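Local structure of putative Fe-S biosynthesis protein (Lactobacillus acidophilus, 2QGO) at residues Phe50-Val64 with Lys73-Gly85. The protein probably takes part in iron-sulphur cluster biosynthesis, though its precise role is not established. Numbering follows the deposited sequence.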
loop_
_atom_site.group_PDB
_atom_site.type_symbol
_atom_site.label_atom_id
_atom_site.label_comp_id
_atom_site.label_asym_id
_atom_site.label_seq_id
_atom_site.Cartn_x
_atom_site.Cartn_y
_atom_site.Cartn_z
ATOM N N PHE A 50 -7.290 0.038 4.411
ATOM C CA PHE A 50 -5.992 0.423 3.877
ATOM C C PHE A 50 -5.957 0.417 2.363
ATOM O O PHE A 50 -6.814 -0.163 1.699
ATOM C CB PHE A 50 -4.885 -0.515 4.379
ATOM C CG PHE A 50 -4.797 -0.616 5.874
ATOM C CD1 PHE A 50 -5.693 -1.414 6.583
ATOM C CD2 PHE A 50 -3.823 0.079 6.573
ATOM C CE1 PHE A 50 -5.618 -1.518 7.972
ATOM C CE2 PHE A 50 -3.741 -0.019 7.970
ATOM C CZ PHE A 50 -4.640 -0.819 8.662
ATOM N N SER A 51 -4.953 1.076 1.813
ATOM C CA SER A 51 -4.800 1.092 0.374
ATOM C C SER A 51 -3.338 1.184 -0.003
ATOM O O SER A 51 -2.496 1.635 0.785
ATOM C CB SER A 51 -5.602 2.248 -0.241
ATOM O OG SER A 51 -5.286 3.482 0.359
ATOM N N ILE A 52 -3.037 0.707 -1.200
ATOM C CA ILE A 52 -1.682 0.748 -1.733
ATOM C C ILE A 52 -1.640 1.865 -2.755
ATOM O O ILE A 52 -2.387 1.856 -3.727
ATOM C CB ILE A 52 -1.299 -0.567 -2.449
ATOM C CG1 ILE A 52 -0.956 -1.642 -1.417
ATOM C CG2 ILE A 52 -0.112 -0.327 -3.393
ATOM C CD1 ILE A 52 0.254 -1.285 -0.557
ATOM N N ILE A 53 -0.762 2.827 -2.531
ATOM C CA ILE A 53 -0.626 3.939 -3.451
ATOM C C ILE A 53 0.690 3.754 -4.181
ATOM O O ILE A 53 1.713 3.525 -3.545
ATOM C CB ILE A 53 -0.589 5.281 -2.685
ATOM C CG1 ILE A 53 -1.822 5.397 -1.790
ATOM C CG2 ILE A 53 -0.500 6.443 -3.657
ATOM C CD1 ILE A 53 -3.138 5.163 -2.510
ATOM N N TRP A 54 0.676 3.830 -5.506
ATOM C CA TRP A 54 1.930 3.693 -6.233
ATOM C C TRP A 54 2.391 5.011 -6.855
ATOM O O TRP A 54 1.579 5.830 -7.286
ATOM C CB TRP A 54 1.844 2.592 -7.303
ATOM C CG TRP A 54 0.933 2.865 -8.449
ATOM C CD1 TRP A 54 -0.371 2.487 -8.568
ATOM C CD2 TRP A 54 1.276 3.525 -9.679
ATOM N NE1 TRP A 54 -0.864 2.861 -9.797
ATOM C CE2 TRP A 54 0.124 3.501 -10.499
ATOM C CE3 TRP A 54 2.442 4.132 -10.166
ATOM C CZ2 TRP A 54 0.105 4.058 -11.783
ATOM C CZ3 TRP A 54 2.425 4.693 -11.448
ATOM C CH2 TRP A 54 1.261 4.651 -12.239
ATOM N N LEU A 55 3.704 5.209 -6.873
ATOM C CA LEU A 55 4.309 6.417 -7.429
ATOM C C LEU A 55 5.552 6.033 -8.223
ATOM O O LEU A 55 5.962 4.871 -8.225
ATOM C CB LEU A 55 4.723 7.377 -6.307
ATOM C CG LEU A 55 3.687 7.958 -5.342
ATOM C CD1 LEU A 55 4.428 8.759 -4.273
ATOM C CD2 LEU A 55 2.697 8.859 -6.080
ATOM N N ASP A 56 6.156 7.006 -8.898
ATOM C CA ASP A 56 7.369 6.716 -9.658
ATOM C C ASP A 56 8.636 7.177 -8.953
ATOM O O ASP A 56 9.740 6.795 -9.327
ATOM C CB ASP A 56 7.267 7.301 -11.061
ATOM C CG ASP A 56 6.439 6.422 -11.972
ATOM O OD1 ASP A 56 6.879 5.285 -12.238
ATOM O OD2 ASP A 56 5.346 6.845 -12.404
ATOM N N LYS A 57 8.452 7.982 -7.911
ATOM C CA LYS A 57 9.546 8.487 -7.095
ATOM C C LYS A 57 9.045 8.521 -5.659
ATOM O O LYS A 57 7.836 8.511 -5.410
ATOM C CB LYS A 57 9.975 9.887 -7.544
ATOM C CG LYS A 57 10.713 9.898 -8.881
ATOM C CD LYS A 57 11.294 11.277 -9.216
ATOM C CE LYS A 57 12.701 11.479 -8.637
ATOM N NZ LYS A 57 12.767 11.327 -7.149
ATOM N N VAL A 58 9.971 8.549 -4.715
ATOM C CA VAL A 58 9.614 8.568 -3.305
ATOM C C VAL A 58 8.904 9.857 -2.897
ATOM O O VAL A 58 9.169 10.932 -3.445
ATOM C CB VAL A 58 10.873 8.399 -2.432
ATOM C CG1 VAL A 58 11.501 7.021 -2.677
ATOM C CG2 VAL A 58 11.878 9.502 -2.762
ATOM N N ASP A 59 7.985 9.733 -1.945
ATOM C CA ASP A 59 7.253 10.878 -1.412
ATOM C C ASP A 59 7.850 11.125 -0.022
ATOM O O ASP A 59 7.745 10.277 0.862
ATOM C CB ASP A 59 5.763 10.547 -1.267
ATOM C CG ASP A 59 4.929 11.745 -0.813
ATOM O OD1 ASP A 59 5.437 12.609 -0.067
ATOM O OD2 ASP A 59 3.745 11.811 -1.199
ATOM N N PRO A 60 8.497 12.284 0.181
ATOM C CA PRO A 60 9.093 12.581 1.490
ATOM C C PRO A 60 8.124 12.525 2.676
ATOM O O PRO A 60 8.553 12.384 3.818
ATOM C CB PRO A 60 9.723 13.965 1.285
ATOM C CG PRO A 60 8.954 14.544 0.118
ATOM C CD PRO A 60 8.787 13.353 -0.788
ATOM N N ASP A 61 6.823 12.635 2.417
ATOM C CA ASP A 61 5.837 12.547 3.496
ATOM C C ASP A 61 5.690 11.093 3.969
ATOM O O ASP A 61 5.056 10.827 4.994
ATOM C CB ASP A 61 4.466 13.053 3.036
ATOM C CG ASP A 61 4.364 14.573 3.036
ATOM O OD1 ASP A 61 5.365 15.255 3.378
ATOM O OD2 ASP A 61 3.269 15.086 2.695
ATOM N N TYR A 62 6.272 10.160 3.220
ATOM C CA TYR A 62 6.194 8.733 3.557
ATOM C C TYR A 62 7.585 8.124 3.406
ATOM O O TYR A 62 7.839 7.362 2.472
ATOM C CB TYR A 62 5.218 8.036 2.609
ATOM C CG TYR A 62 3.805 8.560 2.708
ATOM C CD1 TYR A 62 2.946 8.121 3.710
ATOM C CD2 TYR A 62 3.340 9.528 1.823
ATOM C CE1 TYR A 62 1.654 8.637 3.834
ATOM C CE2 TYR A 62 2.050 10.051 1.937
ATOM C CZ TYR A 62 1.216 9.600 2.947
ATOM O OH TYR A 62 -0.046 10.119 3.077
ATOM N N PRO A 63 8.492 8.429 4.349
ATOM C CA PRO A 63 9.880 7.970 4.377
ATOM C C PRO A 63 10.205 6.636 5.026
ATOM O O PRO A 63 11.292 6.096 4.805
ATOM C CB PRO A 63 10.568 9.101 5.116
ATOM C CG PRO A 63 9.587 9.336 6.230
ATOM C CD PRO A 63 8.223 9.291 5.518
ATOM N N VAL A 64 9.290 6.114 5.835
ATOM C CA VAL A 64 9.531 4.863 6.537
ATOM C C VAL A 64 9.440 3.622 5.658
ATOM O O VAL A 64 8.401 3.330 5.068
ATOM C CB VAL A 64 8.562 4.710 7.710
ATOM C CG1 VAL A 64 8.949 3.484 8.544
ATOM C CG2 VAL A 64 8.575 5.975 8.549
ATOM N N LYS A 73 9.864 -1.787 -3.176
ATOM C CA LYS A 73 10.118 -0.480 -2.587
ATOM C C LYS A 73 8.800 0.013 -1.993
ATOM O O LYS A 73 8.061 0.756 -2.636
ATOM C CB LYS A 73 10.622 0.484 -3.658
ATOM C CG LYS A 73 11.910 0.009 -4.315
ATOM C CD LYS A 73 12.311 0.898 -5.474
ATOM C CE LYS A 73 13.649 0.473 -6.032
ATOM N NZ LYS A 73 14.043 1.312 -7.202
ATOM N N ILE A 74 8.510 -0.434 -0.773
ATOM C CA ILE A 74 7.272 -0.072 -0.091
ATOM C C ILE A 74 7.526 0.785 1.140
ATOM O O ILE A 74 8.392 0.483 1.953
ATOM C CB ILE A 74 6.455 -1.348 0.288
ATOM C CG1 ILE A 74 5.195 -0.959 1.070
ATOM C CG2 ILE A 74 7.327 -2.327 1.080
ATOM C CD1 ILE A 74 4.192 -2.092 1.216
ATOM N N TYR A 75 6.748 1.855 1.267
ATOM C CA TYR A 75 6.888 2.813 2.362
ATOM C C TYR A 75 5.590 3.094 3.112
ATOM O O TYR A 75 4.517 2.638 2.727
ATOM C CB TYR A 75 7.389 4.146 1.810
ATOM C CG TYR A 75 8.751 4.091 1.164
ATOM C CD1 TYR A 75 9.866 4.603 1.818
ATOM C CD2 TYR A 75 8.928 3.536 -0.105
ATOM C CE1 TYR A 75 11.130 4.570 1.229
ATOM C CE2 TYR A 75 10.200 3.493 -0.709
ATOM C CZ TYR A 75 11.296 4.017 -0.029
ATOM O OH TYR A 75 12.560 3.996 -0.590
ATOM N N THR A 76 5.720 3.874 4.183
ATOM C CA THR A 76 4.591 4.305 4.994
ATOM C C THR A 76 5.039 5.526 5.799
ATOM O O THR A 76 6.149 6.019 5.613
ATOM C CB THR A 76 4.107 3.193 5.945
ATOM O OG1 THR A 76 2.806 3.528 6.441
ATOM C CG2 THR A 76 5.060 3.026 7.119
ATOM N N SER A 77 4.174 6.027 6.675
ATOM C CA SER A 77 4.518 7.192 7.484
ATOM C C SER A 77 4.481 6.859 8.968
ATOM O O SER A 77 4.011 5.791 9.370
ATOM C CB SER A 77 3.567 8.363 7.187
ATOM O OG SER A 77 2.231 8.083 7.572
ATOM N N ASP A 78 4.986 7.769 9.790
ATOM C CA ASP A 78 4.995 7.525 11.223
ATOM C C ASP A 78 3.570 7.395 11.735
ATOM O O ASP A 78 3.281 6.598 12.628
ATOM C CB ASP A 78 5.774 8.637 11.939
ATOM C CG ASP A 78 7.286 8.462 11.789
ATOM O OD1 ASP A 78 7.766 7.332 12.039
ATOM O OD2 ASP A 78 7.997 9.435 11.422
ATOM N N PHE A 79 2.661 8.150 11.141
ATOM C CA PHE A 79 1.264 8.071 11.544
ATOM C C PHE A 79 0.627 6.740 11.156
ATOM O O PHE A 79 -0.056 6.099 11.960
ATOM C CB PHE A 79 0.458 9.182 10.886
ATOM C CG PHE A 79 -1.021 9.033 11.080
ATOM C CD1 PHE A 79 -1.587 9.201 12.347
ATOM C CD2 PHE A 79 -1.848 8.696 10.009
ATOM C CE1 PHE A 79 -2.958 9.037 12.545
ATOM C CE2 PHE A 79 -3.227 8.529 10.194
ATOM C CZ PHE A 79 -3.783 8.699 11.462
ATOM N N ASP A 80 0.823 6.347 9.903
ATOM C CA ASP A 80 0.239 5.110 9.400
ATOM C C ASP A 80 0.830 3.835 10.004
ATOM O O ASP A 80 0.144 2.823 10.080
ATOM C CB ASP A 80 0.353 5.060 7.869
ATOM C CG ASP A 80 -0.541 6.077 7.181
ATOM O OD1 ASP A 80 -1.787 5.927 7.233
ATOM O OD2 ASP A 80 0.001 7.032 6.583
ATOM N N LYS A 81 2.082 3.877 10.450
ATOM C CA LYS A 81 2.686 2.671 11.011
ATOM C C LYS A 81 2.078 2.210 12.333
ATOM O O LYS A 81 2.197 1.036 12.695
ATOM C CB LYS A 81 4.199 2.841 11.170
ATOM C CG LYS A 81 4.588 3.886 12.185
ATOM C CD LYS A 81 6.101 4.034 12.316
ATOM C CE LYS A 81 6.405 5.043 13.417
ATOM N NZ LYS A 81 7.843 5.403 13.514
ATOM N N THR A 82 1.412 3.110 13.052
ATOM C CA THR A 82 0.809 2.727 14.321
ATOM C C THR A 82 -0.406 1.822 14.126
ATOM O O THR A 82 -0.771 1.059 15.029
ATOM C CB THR A 82 0.412 3.964 15.158
ATOM O OG1 THR A 82 -0.318 4.891 14.347
ATOM C CG2 THR A 82 1.651 4.652 15.691
ATOM N N MET A 83 -1.028 1.888 12.952
ATOM C CA MET A 83 -2.185 1.041 12.679
ATOM C C MET A 83 -1.832 -0.209 11.876
ATOM O O MET A 83 -2.708 -1.019 11.557
ATOM C CB MET A 83 -3.272 1.834 11.954
ATOM C CG MET A 83 -4.501 2.097 12.828
ATOM S SD MET A 83 -5.152 3.729 12.477
ATOM C CE MET A 83 -3.828 4.725 13.167
ATOM N N LEU A 84 -0.556 -0.362 11.534
ATOM C CA LEU A 84 -0.125 -1.540 10.793
ATOM C C LEU A 84 0.242 -2.558 11.858
ATOM O O LEU A 84 0.219 -2.236 13.049
ATOM C CB LEU A 84 1.075 -1.213 9.897
ATOM C CG LEU A 84 0.754 -0.137 8.849
ATOM C CD1 LEU A 84 1.985 0.183 8.004
ATOM C CD2 LEU A 84 -0.392 -0.627 7.969
ATOM N N GLY A 85 0.567 -3.780 11.454
ATOM C CA GLY A 85 0.900 -4.787 12.446
ATOM C C GLY A 85 2.213 -5.479 12.178
ATOM O O GLY A 85 2.827 -5.253 11.138
#
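Two backbone hydrogen bonds join Val-64 and Thr-76 as an antiparallel hydrogen-bonded pair. Thr-76 N donates to Val-64 O over 2.9 Å, whereas the return bond from Val-64 N to Thr-76 O is weak. Val-64 O also takes a CA-H...O contact from Tyr-75 CA at 3.1 Å. On the face shared by this pair, the Val-64 and Thr-76 side chains lie side by side, CB to CG2, and Thr-76 OG1 hydrogen-bonds Leu-28 O on strand 25-30.

Ser-77 caps the short, weakly bonded helix 78-81 within its own segment. Its OG accepts from Asp-80 N (3.2 Å, N-H...O 166°) and donates to Asp-80 OD2 at 2.7 Å. With chi1 at 65°, OG sits between the backbone N and the carbonyl carbon of its own residue, where it can meet both the backbone N and the carboxylate of Asp-80. Without this hydroxyl, as with an alanine here, Asp-80 N would probably lose its capping acceptor and the carboxylate would be freer to turn, although Thr-30 N still bonds OD1. Across the contact, Asp-80 OD2 lies near the plane of the Tyr-62 ring, at its CE1 edge, the ring and carboxylate planes 27° apart, while Ser-77 CB approaches Tyr-62 CD1 obliquely at 3.5 Å.

Apolar contacts extend the interface at both ends. Leu-84 CD2 reaches Phe-50 CE2 obliquely at 3.4 Å. Val-58 CG1 meets the phenol end of Tyr-75, 4.0 Å from CZ. Deeper in, the CD1 methyls of Ile-52 and Ile-74 approach each other. A polar atom also borders Phe-50: the carbonyl oxygen of Met-83 lies near the ring plane, at its edge.

Strands 50-55 and 73-76 flank strand 25-30 without pairing directly; the connection through 56-63 returns to add 64-65 as an antiparallel edge strand to the mixed sheet of this Fe-S biosynthesis family domain.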